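Local coordinates for putative glutathionylspermidine synthase (Methylobacillus flagellatus, PDB 3N6X), which is of unconfirmed function but, as a circularly permuted ATP-grasp protein, probably acts as an ATP-dependent ligase of the glutathionylspermidine synthase kind, at residues L446-L451 against V457-Q462; R128-G133 against G297-Y302; P200-N205 against T438-P443; S119-N124 against K321-Y326. All blocks are in the same frame, centred on the assembly; numbering follows the deposited sequence.

Contact 1. Residues L446-L451 against V457-Q462; sequences LCRVAL and VVNSSQ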
loop_
_atom_site.group_PDB
_atom_site.type_symbol
_atom_site.label_atom_id
_atom_site.label_comp_id
_atom_site.label_asym_id
_atom_site.label_seq_id
_atom_site.Cartn_x
_atom_site.Cartn_y
_atom_site.Cartn_z
ATOM N N LEU A 446 -6.599 -2.120 -3.894
ATOM C CA LEU A 446 -6.973 -3.136 -2.944
ATOM C C LEU A 446 -7.932 -2.485 -1.950
ATOM O O LEU A 446 -7.611 -1.456 -1.386
ATOM C CB LEU A 446 -5.729 -3.694 -2.211
ATOM C CG LEU A 446 -6.015 -4.593 -0.979
ATOM C CD1 LEU A 446 -6.804 -5.848 -1.372
ATOM C CD2 LEU A 446 -4.740 -4.971 -0.276
ATOM N N CYS A 447 -9.123 -3.038 -1.793
ATOM C CA CYS A 447 -10.066 -2.530 -0.816
ATOM C C CYS A 447 -10.214 -3.529 0.310
ATOM O O CYS A 447 -10.455 -4.705 0.058
ATOM C CB CYS A 447 -11.407 -2.205 -1.457
ATOM S SG CYS A 447 -12.669 -1.656 -0.286
ATOM N N ARG A 448 -10.011 -3.075 1.547
ATOM C CA ARG A 448 -10.124 -3.916 2.737
ATOM C C ARG A 448 -11.338 -3.505 3.527
ATOM O O ARG A 448 -11.659 -2.312 3.589
ATOM C CB ARG A 448 -8.867 -3.821 3.592
ATOM C CG ARG A 448 -7.645 -4.455 2.944
ATOM C CD ARG A 448 -6.428 -4.304 3.821
ATOM N NE ARG A 448 -5.908 -2.934 3.808
ATOM C CZ ARG A 448 -5.333 -2.344 4.854
ATOM N NH1 ARG A 448 -5.202 -2.996 6.004
ATOM N NH2 ARG A 448 -4.869 -1.106 4.752
ATOM N N VAL A 449 -12.062 -4.486 4.081
ATOM C CA VAL A 449 -13.305 -4.211 4.813
ATOM C C VAL A 449 -13.266 -4.757 6.250
ATOM O O VAL A 449 -12.785 -5.872 6.478
ATOM C CB VAL A 449 -14.566 -4.695 4.014
ATOM C CG1 VAL A 449 -14.507 -6.192 3.718
ATOM C CG2 VAL A 449 -15.865 -4.328 4.734
ATOM N N ALA A 450 -13.747 -3.947 7.217
ATOM C CA ALA A 450 -13.867 -4.354 8.622
ATOM C C ALA A 450 -15.262 -4.964 8.803
ATOM O O ALA A 450 -16.253 -4.234 8.926
ATOM C CB ALA A 450 -13.688 -3.145 9.540
ATOM N N LEU A 451 -15.345 -6.302 8.704
ATOM C CA LEU A 451 -16.605 -7.059 8.708
ATOM C C LEU A 451 -17.419 -6.979 10.008
ATOM O O LEU A 451 -18.646 -6.876 9.941
ATOM C CB LEU A 451 -16.366 -8.529 8.287
ATOM C CG LEU A 451 -15.772 -8.728 6.865
ATOM C CD1 LEU A 451 -15.148 -10.100 6.712
ATOM C CD2 LEU A 451 -16.818 -8.492 5.789
ATOM N N VAL A 457 -11.075 -2.117 12.327
ATOM C CA VAL A 457 -9.932 -2.983 12.053
ATOM C C VAL A 457 -10.139 -3.702 10.697
ATOM O O VAL A 457 -10.741 -4.787 10.640
ATOM C CB VAL A 457 -9.648 -3.974 13.233
ATOM C CG1 VAL A 457 -8.418 -4.842 12.949
ATOM C CG2 VAL A 457 -9.482 -3.222 14.554
ATOM N N VAL A 458 -9.675 -3.059 9.597
ATOM C CA VAL A 458 -9.769 -3.618 8.239
ATOM C C VAL A 458 -8.732 -4.724 8.059
ATOM O O VAL A 458 -8.790 -5.483 7.086
ATOM C CB VAL A 458 -9.657 -2.531 7.136
ATOM C CG1 VAL A 458 -10.806 -1.535 7.229
ATOM C CG2 VAL A 458 -8.307 -1.817 7.188
ATOM N N ASN A 459 -7.792 -4.818 9.017
ATOM C CA ASN A 459 -6.723 -5.809 9.035
ATOM C C ASN A 459 -7.297 -7.226 9.174
ATOM O O ASN A 459 -8.135 -7.482 10.048
ATOM C CB ASN A 459 -5.730 -5.499 10.165
ATOM C CG ASN A 459 -5.273 -4.050 10.188
ATOM O OD1 ASN A 459 -5.942 -3.166 10.745
ATOM N ND2 ASN A 459 -4.133 -3.775 9.564
ATOM N N SER A 460 -6.861 -8.135 8.279
ATOM C CA SER A 460 -7.320 -9.531 8.190
ATOM C C SER A 460 -7.157 -10.348 9.490
ATOM O O SER A 460 -7.815 -11.384 9.648
ATOM C CB SER A 460 -6.635 -10.240 7.023
ATOM O OG SER A 460 -5.306 -9.778 6.829
ATOM N N SER A 461 -6.292 -9.874 10.418
ATOM C CA SER A 461 -6.018 -10.530 11.701
ATOM C C SER A 461 -7.260 -10.614 12.611
ATOM O O SER A 461 -7.445 -11.625 13.297
ATOM C CB SER A 461 -4.881 -9.820 12.428
ATOM N N GLN A 462 -8.105 -9.550 12.619
ATOM C CA GLN A 462 -9.307 -9.513 13.459
ATOM C C GLN A 462 -10.557 -9.043 12.690
ATOM O O GLN A 462 -10.925 -7.860 12.750
ATOM C CB GLN A 462 -9.068 -8.662 14.723
#
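Arg448 and Val458 meet at about a right angle, the long arginine running past the branched valine. Its guanidinium lies with one face over Val458 CG2, which stands 3.5 Å from Arg448 NH1 and is offset toward the rim. The arginine reaches this place by leaving the backbone with CG beside its N (chi1 -69°), extending through CD and bending at chi3 (-74°). At the guanidinium edge, in plane, is Asn459 ND2, 3.8 Å from Arg448 NH1; the two planes are 75° apart, and since both nitrogens are donors they only touch. The charge is met instead by Asp428 on the adjacent strand, in a salt bridge to Arg448 NH2. Val458 serves with both its methyls: while CG2 lies under the arginine, CG1 turns to the strand, 3.8 Å from Ala450 N and 4.0 Å from Ala450 CB. Small Ala450 lets the returning chain close in, its CB lying 3.5 Å from Val457 O. No hydrogen bond joins the segments, so apolar contact carries the pairing. This is a loop folded back over one face of the inner strand 446-450, in the connection to its antiparallel neighbour 464-471, within the large mixed sheet of this ATP-grasp protein.

Contact 2. Residues R128-G133 against G297-Y302; sequences RPEMFG and GLLSVY. With SO4 (sulfate ion), chain C.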
loop_
_atom_site.group_PDB
_atom_site.type_symbol
_atom_site.label_atom_id
_atom_site.label_comp_id
_atom_site.label_asym_id
_atom_site.label_seq_id
_atom_site.Cartn_x
_atom_site.Cartn_y
_atom_site.Cartn_z
ATOM N N ARG A 128 19.917 5.815 5.020
ATOM C CA ARG A 128 21.101 5.009 4.701
ATOM C C ARG A 128 22.228 5.874 4.187
ATOM O O ARG A 128 22.189 6.330 3.036
ATOM C CB ARG A 128 20.764 3.886 3.686
ATOM C CG ARG A 128 19.544 3.049 4.056
ATOM C CD ARG A 128 19.884 1.834 4.888
ATOM N NE ARG A 128 18.678 1.112 5.293
ATOM C CZ ARG A 128 18.663 0.144 6.201
ATOM N NH1 ARG A 128 19.788 -0.235 6.795
ATOM N NH2 ARG A 128 17.525 -0.459 6.517
ATOM N N PRO A 129 23.269 6.115 5.021
ATOM C CA PRO A 129 24.406 6.936 4.557
ATOM C C PRO A 129 25.127 6.338 3.337
ATOM O O PRO A 129 25.784 7.077 2.601
ATOM C CB PRO A 129 25.315 7.016 5.793
ATOM C CG PRO A 129 24.917 5.857 6.645
ATOM C CD PRO A 129 23.464 5.650 6.412
ATOM N N GLU A 130 24.924 5.012 3.075
ATOM C CA GLU A 130 25.472 4.288 1.896
ATOM C C GLU A 130 24.879 4.825 0.598
ATOM O O GLU A 130 25.463 4.652 -0.481
ATOM C CB GLU A 130 25.178 2.777 1.998
ATOM C CG GLU A 130 25.843 2.093 3.191
ATOM C CD GLU A 130 25.075 2.148 4.499
ATOM O OE1 GLU A 130 23.986 2.770 4.540
ATOM O OE2 GLU A 130 25.571 1.572 5.490
HETATM N N MSE A 131 23.712 5.484 0.700
HETATM C CA MSE A 131 23.002 6.059 -0.453
HETATM C C MSE A 131 23.303 7.550 -0.669
HETATM O O MSE A 131 22.875 8.114 -1.670
HETATM C CB MSE A 131 21.498 5.801 -0.319
HETATM C CG MSE A 131 21.151 4.328 -0.502
HETATM SE SE MSE A 131 21.787 3.650 -2.266
HETATM C CE MSE A 131 20.522 4.628 -3.391
ATOM N N PHE A 132 24.070 8.172 0.238
ATOM C CA PHE A 132 24.422 9.591 0.127
ATOM C C PHE A 132 25.340 9.838 -1.053
ATOM O O PHE A 132 26.382 9.195 -1.174
ATOM C CB PHE A 132 25.055 10.124 1.439
ATOM C CG PHE A 132 25.293 11.618 1.419
ATOM C CD1 PHE A 132 24.252 12.511 1.662
ATOM C CD2 PHE A 132 26.547 12.136 1.112
ATOM C CE1 PHE A 132 24.463 13.895 1.603
ATOM C CE2 PHE A 132 26.758 13.518 1.053
ATOM C CZ PHE A 132 25.711 14.389 1.294
ATOM N N GLY A 133 24.929 10.742 -1.936
ATOM C CA GLY A 133 25.690 11.081 -3.131
ATOM C C GLY A 133 25.476 10.125 -4.287
ATOM O O GLY A 133 26.001 10.354 -5.382
ATOM N N GLY A 297 28.114 -8.085 -2.114
ATOM C CA GLY A 297 28.643 -7.041 -2.992
ATOM C C GLY A 297 27.606 -6.315 -3.829
ATOM O O GLY A 297 27.949 -5.389 -4.566
ATOM N N LEU A 298 26.324 -6.711 -3.711
ATOM C CA LEU A 298 25.227 -6.111 -4.479
ATOM C C LEU A 298 25.145 -4.586 -4.312
ATOM O O LEU A 298 24.997 -3.870 -5.309
ATOM C CB LEU A 298 23.886 -6.767 -4.101
ATOM C CG LEU A 298 22.636 -6.244 -4.821
ATOM C CD1 LEU A 298 22.758 -6.409 -6.325
ATOM C CD2 LEU A 298 21.384 -6.935 -4.305
ATOM N N LEU A 299 25.235 -4.091 -3.062
ATOM C CA LEU A 299 25.168 -2.660 -2.803
ATOM C C LEU A 299 26.235 -1.869 -3.570
ATOM O O LEU A 299 25.917 -0.831 -4.156
ATOM C CB LEU A 299 25.230 -2.360 -1.294
ATOM C CG LEU A 299 25.099 -0.869 -0.921
ATOM C CD1 LEU A 299 23.704 -0.312 -1.297
ATOM C CD2 LEU A 299 25.419 -0.649 0.533
ATOM N N SER A 300 27.482 -2.390 -3.617
ATOM C CA SER A 300 28.589 -1.759 -4.357
ATOM C C SER A 300 28.298 -1.631 -5.872
ATOM O O SER A 300 28.622 -0.601 -6.468
ATOM C CB SER A 300 29.892 -2.525 -4.127
ATOM O OG SER A 300 30.931 -2.054 -4.972
ATOM N N VAL A 301 27.701 -2.679 -6.491
ATOM C CA VAL A 301 27.341 -2.665 -7.931
ATOM C C VAL A 301 26.275 -1.575 -8.195
ATOM O O VAL A 301 26.352 -0.848 -9.187
ATOM C CB VAL A 301 26.853 -4.073 -8.417
ATOM C CG1 VAL A 301 26.506 -4.060 -9.899
ATOM C CG2 VAL A 301 27.900 -5.139 -8.127
ATOM N N TYR A 302 25.289 -1.488 -7.310
ATOM C CA TYR A 302 24.210 -0.517 -7.381
ATOM C C TYR A 302 24.762 0.906 -7.216
ATOM O O TYR A 302 24.471 1.773 -8.039
ATOM C CB TYR A 302 23.157 -0.836 -6.303
ATOM C CG TYR A 302 21.997 0.136 -6.247
ATOM C CD1 TYR A 302 21.311 0.506 -7.409
ATOM C CD2 TYR A 302 21.516 0.609 -5.026
ATOM C CE1 TYR A 302 20.210 1.358 -7.357
ATOM C CE2 TYR A 302 20.393 1.431 -4.960
ATOM C CZ TYR A 302 19.746 1.810 -6.128
ATOM O OH TYR A 302 18.646 2.616 -6.064
HETATM S S SO4 C . 31.911 1.026 -3.063
HETATM O O1 SO4 C . 30.470 0.745 -3.056
HETATM O O2 SO4 C . 32.175 2.270 -3.804
HETATM O O3 SO4 C . 32.386 1.172 -1.675
HETATM O O4 SO4 C . 32.631 -0.092 -3.719
#
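A short 3-10 turn at residues 129-131, in the long connection between helix 110-113 and strand 144-151, packs here against the first turn of helix 298-303 in the ATP-grasp region. Two pairs of side chains make the contact. Leu299 points at the turn with CG anti to its backbone N (chi1 -177°), which carries its CD2 methyl to within 3.7 Å of Glu130 CB. The two side chains cross at about a right angle, and only the aliphatic part of the glutamate is used: a bend at chi2 (86°) turns the carboxylate away from the helix. One helical turn on, Tyr302 receives Met131, deposited as selenomethionine, selenium standing in for sulfur. This flexible side chain, bent at both chi2 and chi3, curls so that its CE methyl comes 3.6 Å from Tyr302 CE2. The selenium sits 4.8 Å from the centroid of the Tyr302 ring, 60° off the ring normal, an oblique Met-aromatic contact. Gly297, at the N-cap position, has a positive phi that suits a residue without a side chain, and Asp283 accepts hydrogen bonds from the amides of Gly297 and Leu299. Ser300 bonds through OG to sulfate O4 at 2.9 Å, and Arg303 NE binds the same ion, which probably came from the crystallisation liquor. The backbone oxygen of Glu130 is also bonded by Arg303 NH1. Across the two segments no hydrogen bond forms, consistent with a join made mainly by van der Waals contact of methyl and methylene groups and of the methionine end against the ring, with polar groups served around its margin.

Contact 3. Residues P200-N205 against T438-P443; sequences PQVLLN and TVSLVP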
loop_
_atom_site.group_PDB
_atom_site.type_symbol
_atom_site.label_atom_id
_atom_site.label_comp_id
_atom_site.label_asym_id
_atom_site.label_seq_id
_atom_site.Cartn_x
_atom_site.Cartn_y
_atom_site.Cartn_z
ATOM N N PRO A 200 0.907 -6.000 -14.209
ATOM C CA PRO A 200 2.256 -6.600 -14.292
ATOM C C PRO A 200 3.092 -6.173 -15.496
ATOM O O PRO A 200 4.307 -6.004 -15.366
ATOM C CB PRO A 200 1.962 -8.098 -14.314
ATOM C CG PRO A 200 0.697 -8.224 -13.577
ATOM C CD PRO A 200 -0.114 -7.045 -13.998
ATOM N N GLN A 201 2.445 -5.950 -16.653
ATOM C CA GLN A 201 3.151 -5.524 -17.855
ATOM C C GLN A 201 3.498 -4.041 -17.818
ATOM O O GLN A 201 4.548 -3.651 -18.332
ATOM C CB GLN A 201 2.377 -5.914 -19.130
ATOM C CG GLN A 201 2.429 -7.417 -19.432
ATOM C CD GLN A 201 3.837 -7.956 -19.564
ATOM O OE1 GLN A 201 4.683 -7.417 -20.288
ATOM N NE2 GLN A 201 4.105 -9.050 -18.896
ATOM N N VAL A 202 2.653 -3.220 -17.160
ATOM C CA VAL A 202 2.959 -1.796 -16.926
ATOM C C VAL A 202 4.176 -1.732 -15.970
ATOM O O VAL A 202 5.125 -1.006 -16.234
ATOM C CB VAL A 202 1.735 -1.008 -16.353
ATOM C CG1 VAL A 202 2.142 0.415 -15.921
ATOM C CG2 VAL A 202 0.582 -0.964 -17.363
ATOM N N LEU A 203 4.172 -2.556 -14.911
ATOM C CA LEU A 203 5.294 -2.601 -13.968
ATOM C C LEU A 203 6.599 -3.081 -14.642
ATOM O O LEU A 203 7.639 -2.455 -14.462
ATOM C CB LEU A 203 4.946 -3.473 -12.732
ATOM C CG LEU A 203 6.114 -3.776 -11.758
ATOM C CD1 LEU A 203 6.697 -2.487 -11.181
ATOM C CD2 LEU A 203 5.662 -4.724 -10.639
ATOM N N LEU A 204 6.534 -4.161 -15.445
ATOM C CA LEU A 204 7.716 -4.650 -16.156
ATOM C C LEU A 204 8.295 -3.563 -17.070
ATOM O O LEU A 204 9.503 -3.359 -17.089
ATOM C CB LEU A 204 7.387 -5.927 -16.962
ATOM C CG LEU A 204 8.523 -6.473 -17.862
ATOM C CD1 LEU A 204 9.796 -6.774 -17.049
ATOM C CD2 LEU A 204 8.079 -7.684 -18.613
ATOM N N ASN A 205 7.435 -2.843 -17.788
ATOM C CA ASN A 205 7.874 -1.767 -18.678
ATOM C C ASN A 205 8.564 -0.630 -17.904
ATOM O O ASN A 205 9.592 -0.121 -18.353
ATOM C CB ASN A 205 6.708 -1.244 -19.484
ATOM C CG ASN A 205 7.129 -0.328 -20.578
ATOM O OD1 ASN A 205 7.853 -0.722 -21.500
ATOM N ND2 ASN A 205 6.734 0.938 -20.465
ATOM N N THR A 438 7.479 7.717 -16.501
ATOM C CA THR A 438 6.252 8.457 -16.169
ATOM C C THR A 438 5.669 7.947 -14.849
ATOM O O THR A 438 5.974 6.831 -14.422
ATOM C CB THR A 438 5.205 8.314 -17.291
ATOM O OG1 THR A 438 5.060 6.926 -17.620
ATOM C CG2 THR A 438 5.562 9.129 -18.532
ATOM N N VAL A 439 4.814 8.758 -14.218
ATOM C CA VAL A 439 4.154 8.386 -12.980
ATOM C C VAL A 439 2.678 8.115 -13.283
ATOM O O VAL A 439 2.000 8.969 -13.857
ATOM C CB VAL A 439 4.355 9.447 -11.869
ATOM C CG1 VAL A 439 3.811 8.948 -10.542
ATOM C CG2 VAL A 439 5.828 9.829 -11.738
ATOM N N SER A 440 2.211 6.895 -12.989
ATOM C CA SER A 440 0.856 6.492 -13.339
ATOM C C SER A 440 0.265 5.530 -12.338
ATOM O O SER A 440 0.977 4.996 -11.485
ATOM C CB SER A 440 0.829 5.869 -14.740
ATOM O OG SER A 440 1.636 4.702 -14.822
ATOM N N LEU A 441 -1.057 5.330 -12.429
ATOM C CA LEU A 441 -1.803 4.393 -11.619
ATOM C C LEU A 441 -2.630 3.557 -12.550
ATOM O O LEU A 441 -3.297 4.103 -13.429
ATOM C CB LEU A 441 -2.768 5.135 -10.679
ATOM C CG LEU A 441 -2.211 5.675 -9.406
ATOM C CD1 LEU A 441 -1.869 7.120 -9.556
ATOM C CD2 LEU A 441 -3.209 5.542 -8.297
ATOM N N VAL A 442 -2.656 2.247 -12.331
ATOM C CA VAL A 442 -3.590 1.371 -13.027
ATOM C C VAL A 442 -4.956 1.641 -12.337
ATOM O O VAL A 442 -4.968 1.872 -11.132
ATOM C CB VAL A 442 -3.133 -0.125 -12.925
ATOM C CG1 VAL A 442 -4.289 -1.091 -13.155
ATOM C CG2 VAL A 442 -1.985 -0.410 -13.888
ATOM N N PRO A 443 -6.087 1.766 -13.083
ATOM C CA PRO A 443 -7.363 2.121 -12.420
ATOM C C PRO A 443 -7.950 0.998 -11.557
ATOM O O PRO A 443 -9.000 0.417 -11.871
ATOM C CB PRO A 443 -8.272 2.507 -13.588
ATOM C CG PRO A 443 -7.738 1.738 -14.735
ATOM C CD PRO A 443 -6.257 1.625 -14.543
#
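Helix 199-209 passes strand 439-441 and the residues just after it at a distance, the nearest CA atoms, Val202 CA and Val442 CA, being 8.3 Å apart. Such a spacing leaves room for side chains and no backbone bonding between them. Each segment is held by its own kind of bond: in the helix Leu204 N reaches Pro200 O at 2.9 Å and Asn205 N reaches Gln201 O, while Ser440 pairs through its backbone with Leu434 on the antiparallel strand 423-435. Alternation along the extended segment turns Ser440 and Val442 toward the helix and Leu441 between them away, onto Trp84, Ser88 and Ile92 of helix 81-105. The strand therefore lies between two helical layers, with helix 81-105 on one side of this part of the mixed sheet of the ATP-grasp fold and helix 199-209 on the other. From the helix, Val202 alone spans the gap, its two methyls dividing the work. Its CG2 faces Val442 CG2 at 4.4 Å, a light methyl-to-methyl contact that suits two compact branched residues, and its CG1 lies 4.5 Å from Ser440 OG. That last approach is no bond; the hydroxyl is hydrogen-bonded to a glycerol molecule, probably from the crystallisation liquor. A small polar serine is compatible with this partly exposed position. Val202 also touches Leu434, while the buried Val442 is packed further by Val196 and His198, in the loop leading into the helix. On another side of the helix, Pro200 and Leu203 rest on Met242 of helix 232-242.

Contact 4. Residues S119-N124 against K321-Y326; sequences SSILAN and KDTYIY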
loop_
_atom_site.group_PDB
_atom_site.type_symbol
_atom_site.label_atom_id
_atom_site.label_comp_id
_atom_site.label_asym_id
_atom_site.label_seq_id
_atom_site.Cartn_x
_atom_site.Cartn_y
_atom_site.Cartn_z
ATOM N N SER A 119 16.913 18.490 11.135
ATOM C CA SER A 119 18.098 17.647 10.919
ATOM C C SER A 119 18.019 16.343 11.728
ATOM O O SER A 119 18.788 15.430 11.477
ATOM C CB SER A 119 19.378 18.410 11.263
ATOM O OG SER A 119 19.616 18.426 12.663
ATOM N N SER A 120 17.060 16.246 12.676
ATOM C CA SER A 120 16.873 15.034 13.485
ATOM C C SER A 120 16.477 13.833 12.628
ATOM O O SER A 120 16.697 12.692 13.039
ATOM C CB SER A 120 15.849 15.268 14.589
ATOM O OG SER A 120 14.631 15.780 14.080
ATOM N N ILE A 121 15.964 14.090 11.398
ATOM C CA ILE A 121 15.628 13.037 10.426
ATOM C C ILE A 121 16.863 12.151 10.129
ATOM O O ILE A 121 16.716 10.977 9.808
ATOM C CB ILE A 121 15.007 13.651 9.118
ATOM C CG1 ILE A 121 14.272 12.591 8.299
ATOM C CG2 ILE A 121 16.062 14.387 8.261
ATOM C CD1 ILE A 121 13.069 13.079 7.654
ATOM N N LEU A 122 18.067 12.722 10.261
ATOM C CA LEU A 122 19.329 12.021 10.010
ATOM C C LEU A 122 19.676 11.015 11.127
ATOM O O LEU A 122 20.618 10.238 10.976
ATOM C CB LEU A 122 20.475 13.028 9.780
ATOM C CG LEU A 122 20.234 14.072 8.685
ATOM C CD1 LEU A 122 21.428 15.000 8.544
ATOM C CD2 LEU A 122 19.926 13.416 7.350
ATOM N N ALA A 123 18.892 11.019 12.235
ATOM C CA ALA A 123 19.038 10.046 13.330
ATOM C C ALA A 123 18.218 8.785 13.017
ATOM O O ALA A 123 18.382 7.762 13.683
ATOM C CB ALA A 123 18.574 10.657 14.653
ATOM N N ASN A 124 17.347 8.857 11.990
ATOM C CA ASN A 124 16.500 7.744 11.588
ATOM C C ASN A 124 17.320 6.581 11.049
ATOM O O ASN A 124 18.183 6.777 10.189
ATOM C CB ASN A 124 15.465 8.196 10.566
ATOM C CG ASN A 124 14.242 7.332 10.544
ATOM O OD1 ASN A 124 14.308 6.112 10.335
ATOM N ND2 ASN A 124 13.096 7.943 10.770
ATOM N N LYS A 321 7.175 6.616 10.319
ATOM C CA LYS A 321 6.144 7.329 11.083
ATOM C C LYS A 321 6.543 8.775 11.457
ATOM O O LYS A 321 5.684 9.658 11.450
ATOM C CB LYS A 321 5.694 6.499 12.314
ATOM C CG LYS A 321 6.297 6.926 13.666
ATOM C CD LYS A 321 7.566 6.160 14.025
ATOM C CE LYS A 321 7.728 5.995 15.525
ATOM N NZ LYS A 321 7.984 7.286 16.221
ATOM N N ASP A 322 7.856 9.028 11.689
ATOM C CA ASP A 322 8.339 10.369 12.029
ATOM C C ASP A 322 8.484 11.303 10.826
ATOM O O ASP A 322 8.570 12.524 11.007
ATOM C CB ASP A 322 9.644 10.305 12.827
ATOM C CG ASP A 322 9.483 9.748 14.234
ATOM O OD1 ASP A 322 8.408 9.981 14.853
ATOM O OD2 ASP A 322 10.430 9.111 14.726
ATOM N N THR A 323 8.534 10.751 9.603
ATOM C CA THR A 323 8.676 11.586 8.399
ATOM C C THR A 323 7.312 11.920 7.809
ATOM O O THR A 323 7.152 12.968 7.195
ATOM C CB THR A 323 9.605 10.917 7.386
ATOM O OG1 THR A 323 10.802 10.533 8.048
ATOM C CG2 THR A 323 9.955 11.823 6.232
ATOM N N TYR A 324 6.329 11.026 8.017
ATOM C CA TYR A 324 4.957 11.137 7.521
ATOM C C TYR A 324 4.369 12.542 7.704
ATOM O O TYR A 324 3.678 13.049 6.812
ATOM C CB TYR A 324 4.061 10.073 8.215
ATOM C CG TYR A 324 2.577 10.268 7.981
ATOM C CD1 TYR A 324 1.971 9.834 6.800
ATOM C CD2 TYR A 324 1.775 10.882 8.939
ATOM C CE1 TYR A 324 0.602 10.004 6.586
ATOM C CE2 TYR A 324 0.408 11.076 8.727
ATOM C CZ TYR A 324 -0.176 10.624 7.557
ATOM O OH TYR A 324 -1.517 10.830 7.349
ATOM N N ILE A 325 4.658 13.175 8.844
ATOM C CA ILE A 325 4.091 14.476 9.174
ATOM C C ILE A 325 4.605 15.627 8.293
ATOM O O ILE A 325 3.964 16.676 8.227
ATOM C CB ILE A 325 4.200 14.757 10.696
ATOM C CG1 ILE A 325 5.678 14.890 11.138
ATOM C CG2 ILE A 325 3.450 13.647 11.515
ATOM C CD1 ILE A 325 5.875 15.499 12.544
ATOM N N TYR A 326 5.740 15.422 7.590
ATOM C CA TYR A 326 6.337 16.458 6.729
ATOM C C TYR A 326 5.916 16.370 5.268
ATOM O O TYR A 326 6.279 17.240 4.480
ATOM C CB TYR A 326 7.873 16.435 6.848
ATOM C CG TYR A 326 8.350 16.606 8.273
ATOM C CD1 TYR A 326 8.189 17.816 8.945
ATOM C CD2 TYR A 326 8.926 15.545 8.969
ATOM C CE1 TYR A 326 8.586 17.964 10.275
ATOM C CE2 TYR A 326 9.337 15.685 10.292
ATOM C CZ TYR A 326 9.143 16.888 10.949
ATOM O OH TYR A 326 9.545 17.025 12.249
#
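Thr323 OG1 gives its hydrogen bond to the backbone oxygen of Val317, in the preceding helix 316-319, and against this satisfied hydroxyl the side chain of Ile121 is pressed. Ile121 CD1 lies 3.4 Å from Thr323 OG1 and 3.6 Å from Thr323 CG2, so the terminal methyl touches both branches of the threonine, and the two side chains cross at about a right angle. CG1 of the isoleucine is anti to the backbone N (chi1 -163°), an extended start that sends CD1 toward the threonine. Ile121 CA and Thr323 CA are 7.4 Å apart. Threonine suits the site by offering a methyl to the apolar side while its hydroxyl pays for burial with the carbonyl; isoleucine supplies reach and bulk. Phe101 of helix 81-105 touches both residues and adds an aromatic side chain to the cluster. Asn124 also points toward Thr323, but Asn124 ND2 stays 4.4 Å from Thr323 OG1. Its amide works nearer home, with OD1 accepting from the amide of Gln126 and ND2 making a weak bond to Asp320. Within 321-326, Lys321 NZ and Asp322 OD1 form a salt bridge of 3.1 Å between sequence neighbours, the amine lying above the carboxylate plane. The arrangement is a 3-10 segment, 119-123, docked on the helix-like link between helices 316-319 and 327-335, with helix 81-105 of this ATP-grasp protein as their common neighbour.

How the contacts relate
Contacts 1 and 3 belong to the large mixed sheet: strands 439-441 and 446-450 follow each other in the chain and both pair with strand 423-435, although the contact centres lie 26 Å apart on opposite sides of the chain's centre. Contacts 2 and 4 lie farther out, 21 Å apart between centres, and draw their first segments, 128-133 and 119-124, from one long connection before strand 144-151. Contact 2 falls within the span bridged by contact 4, and contact 3 interleaves with both; contact 1 follows them all. Contacts 2 to 4 thus tie together distant parts of the sequence, whereas contact 1 is a local return near the C-terminus.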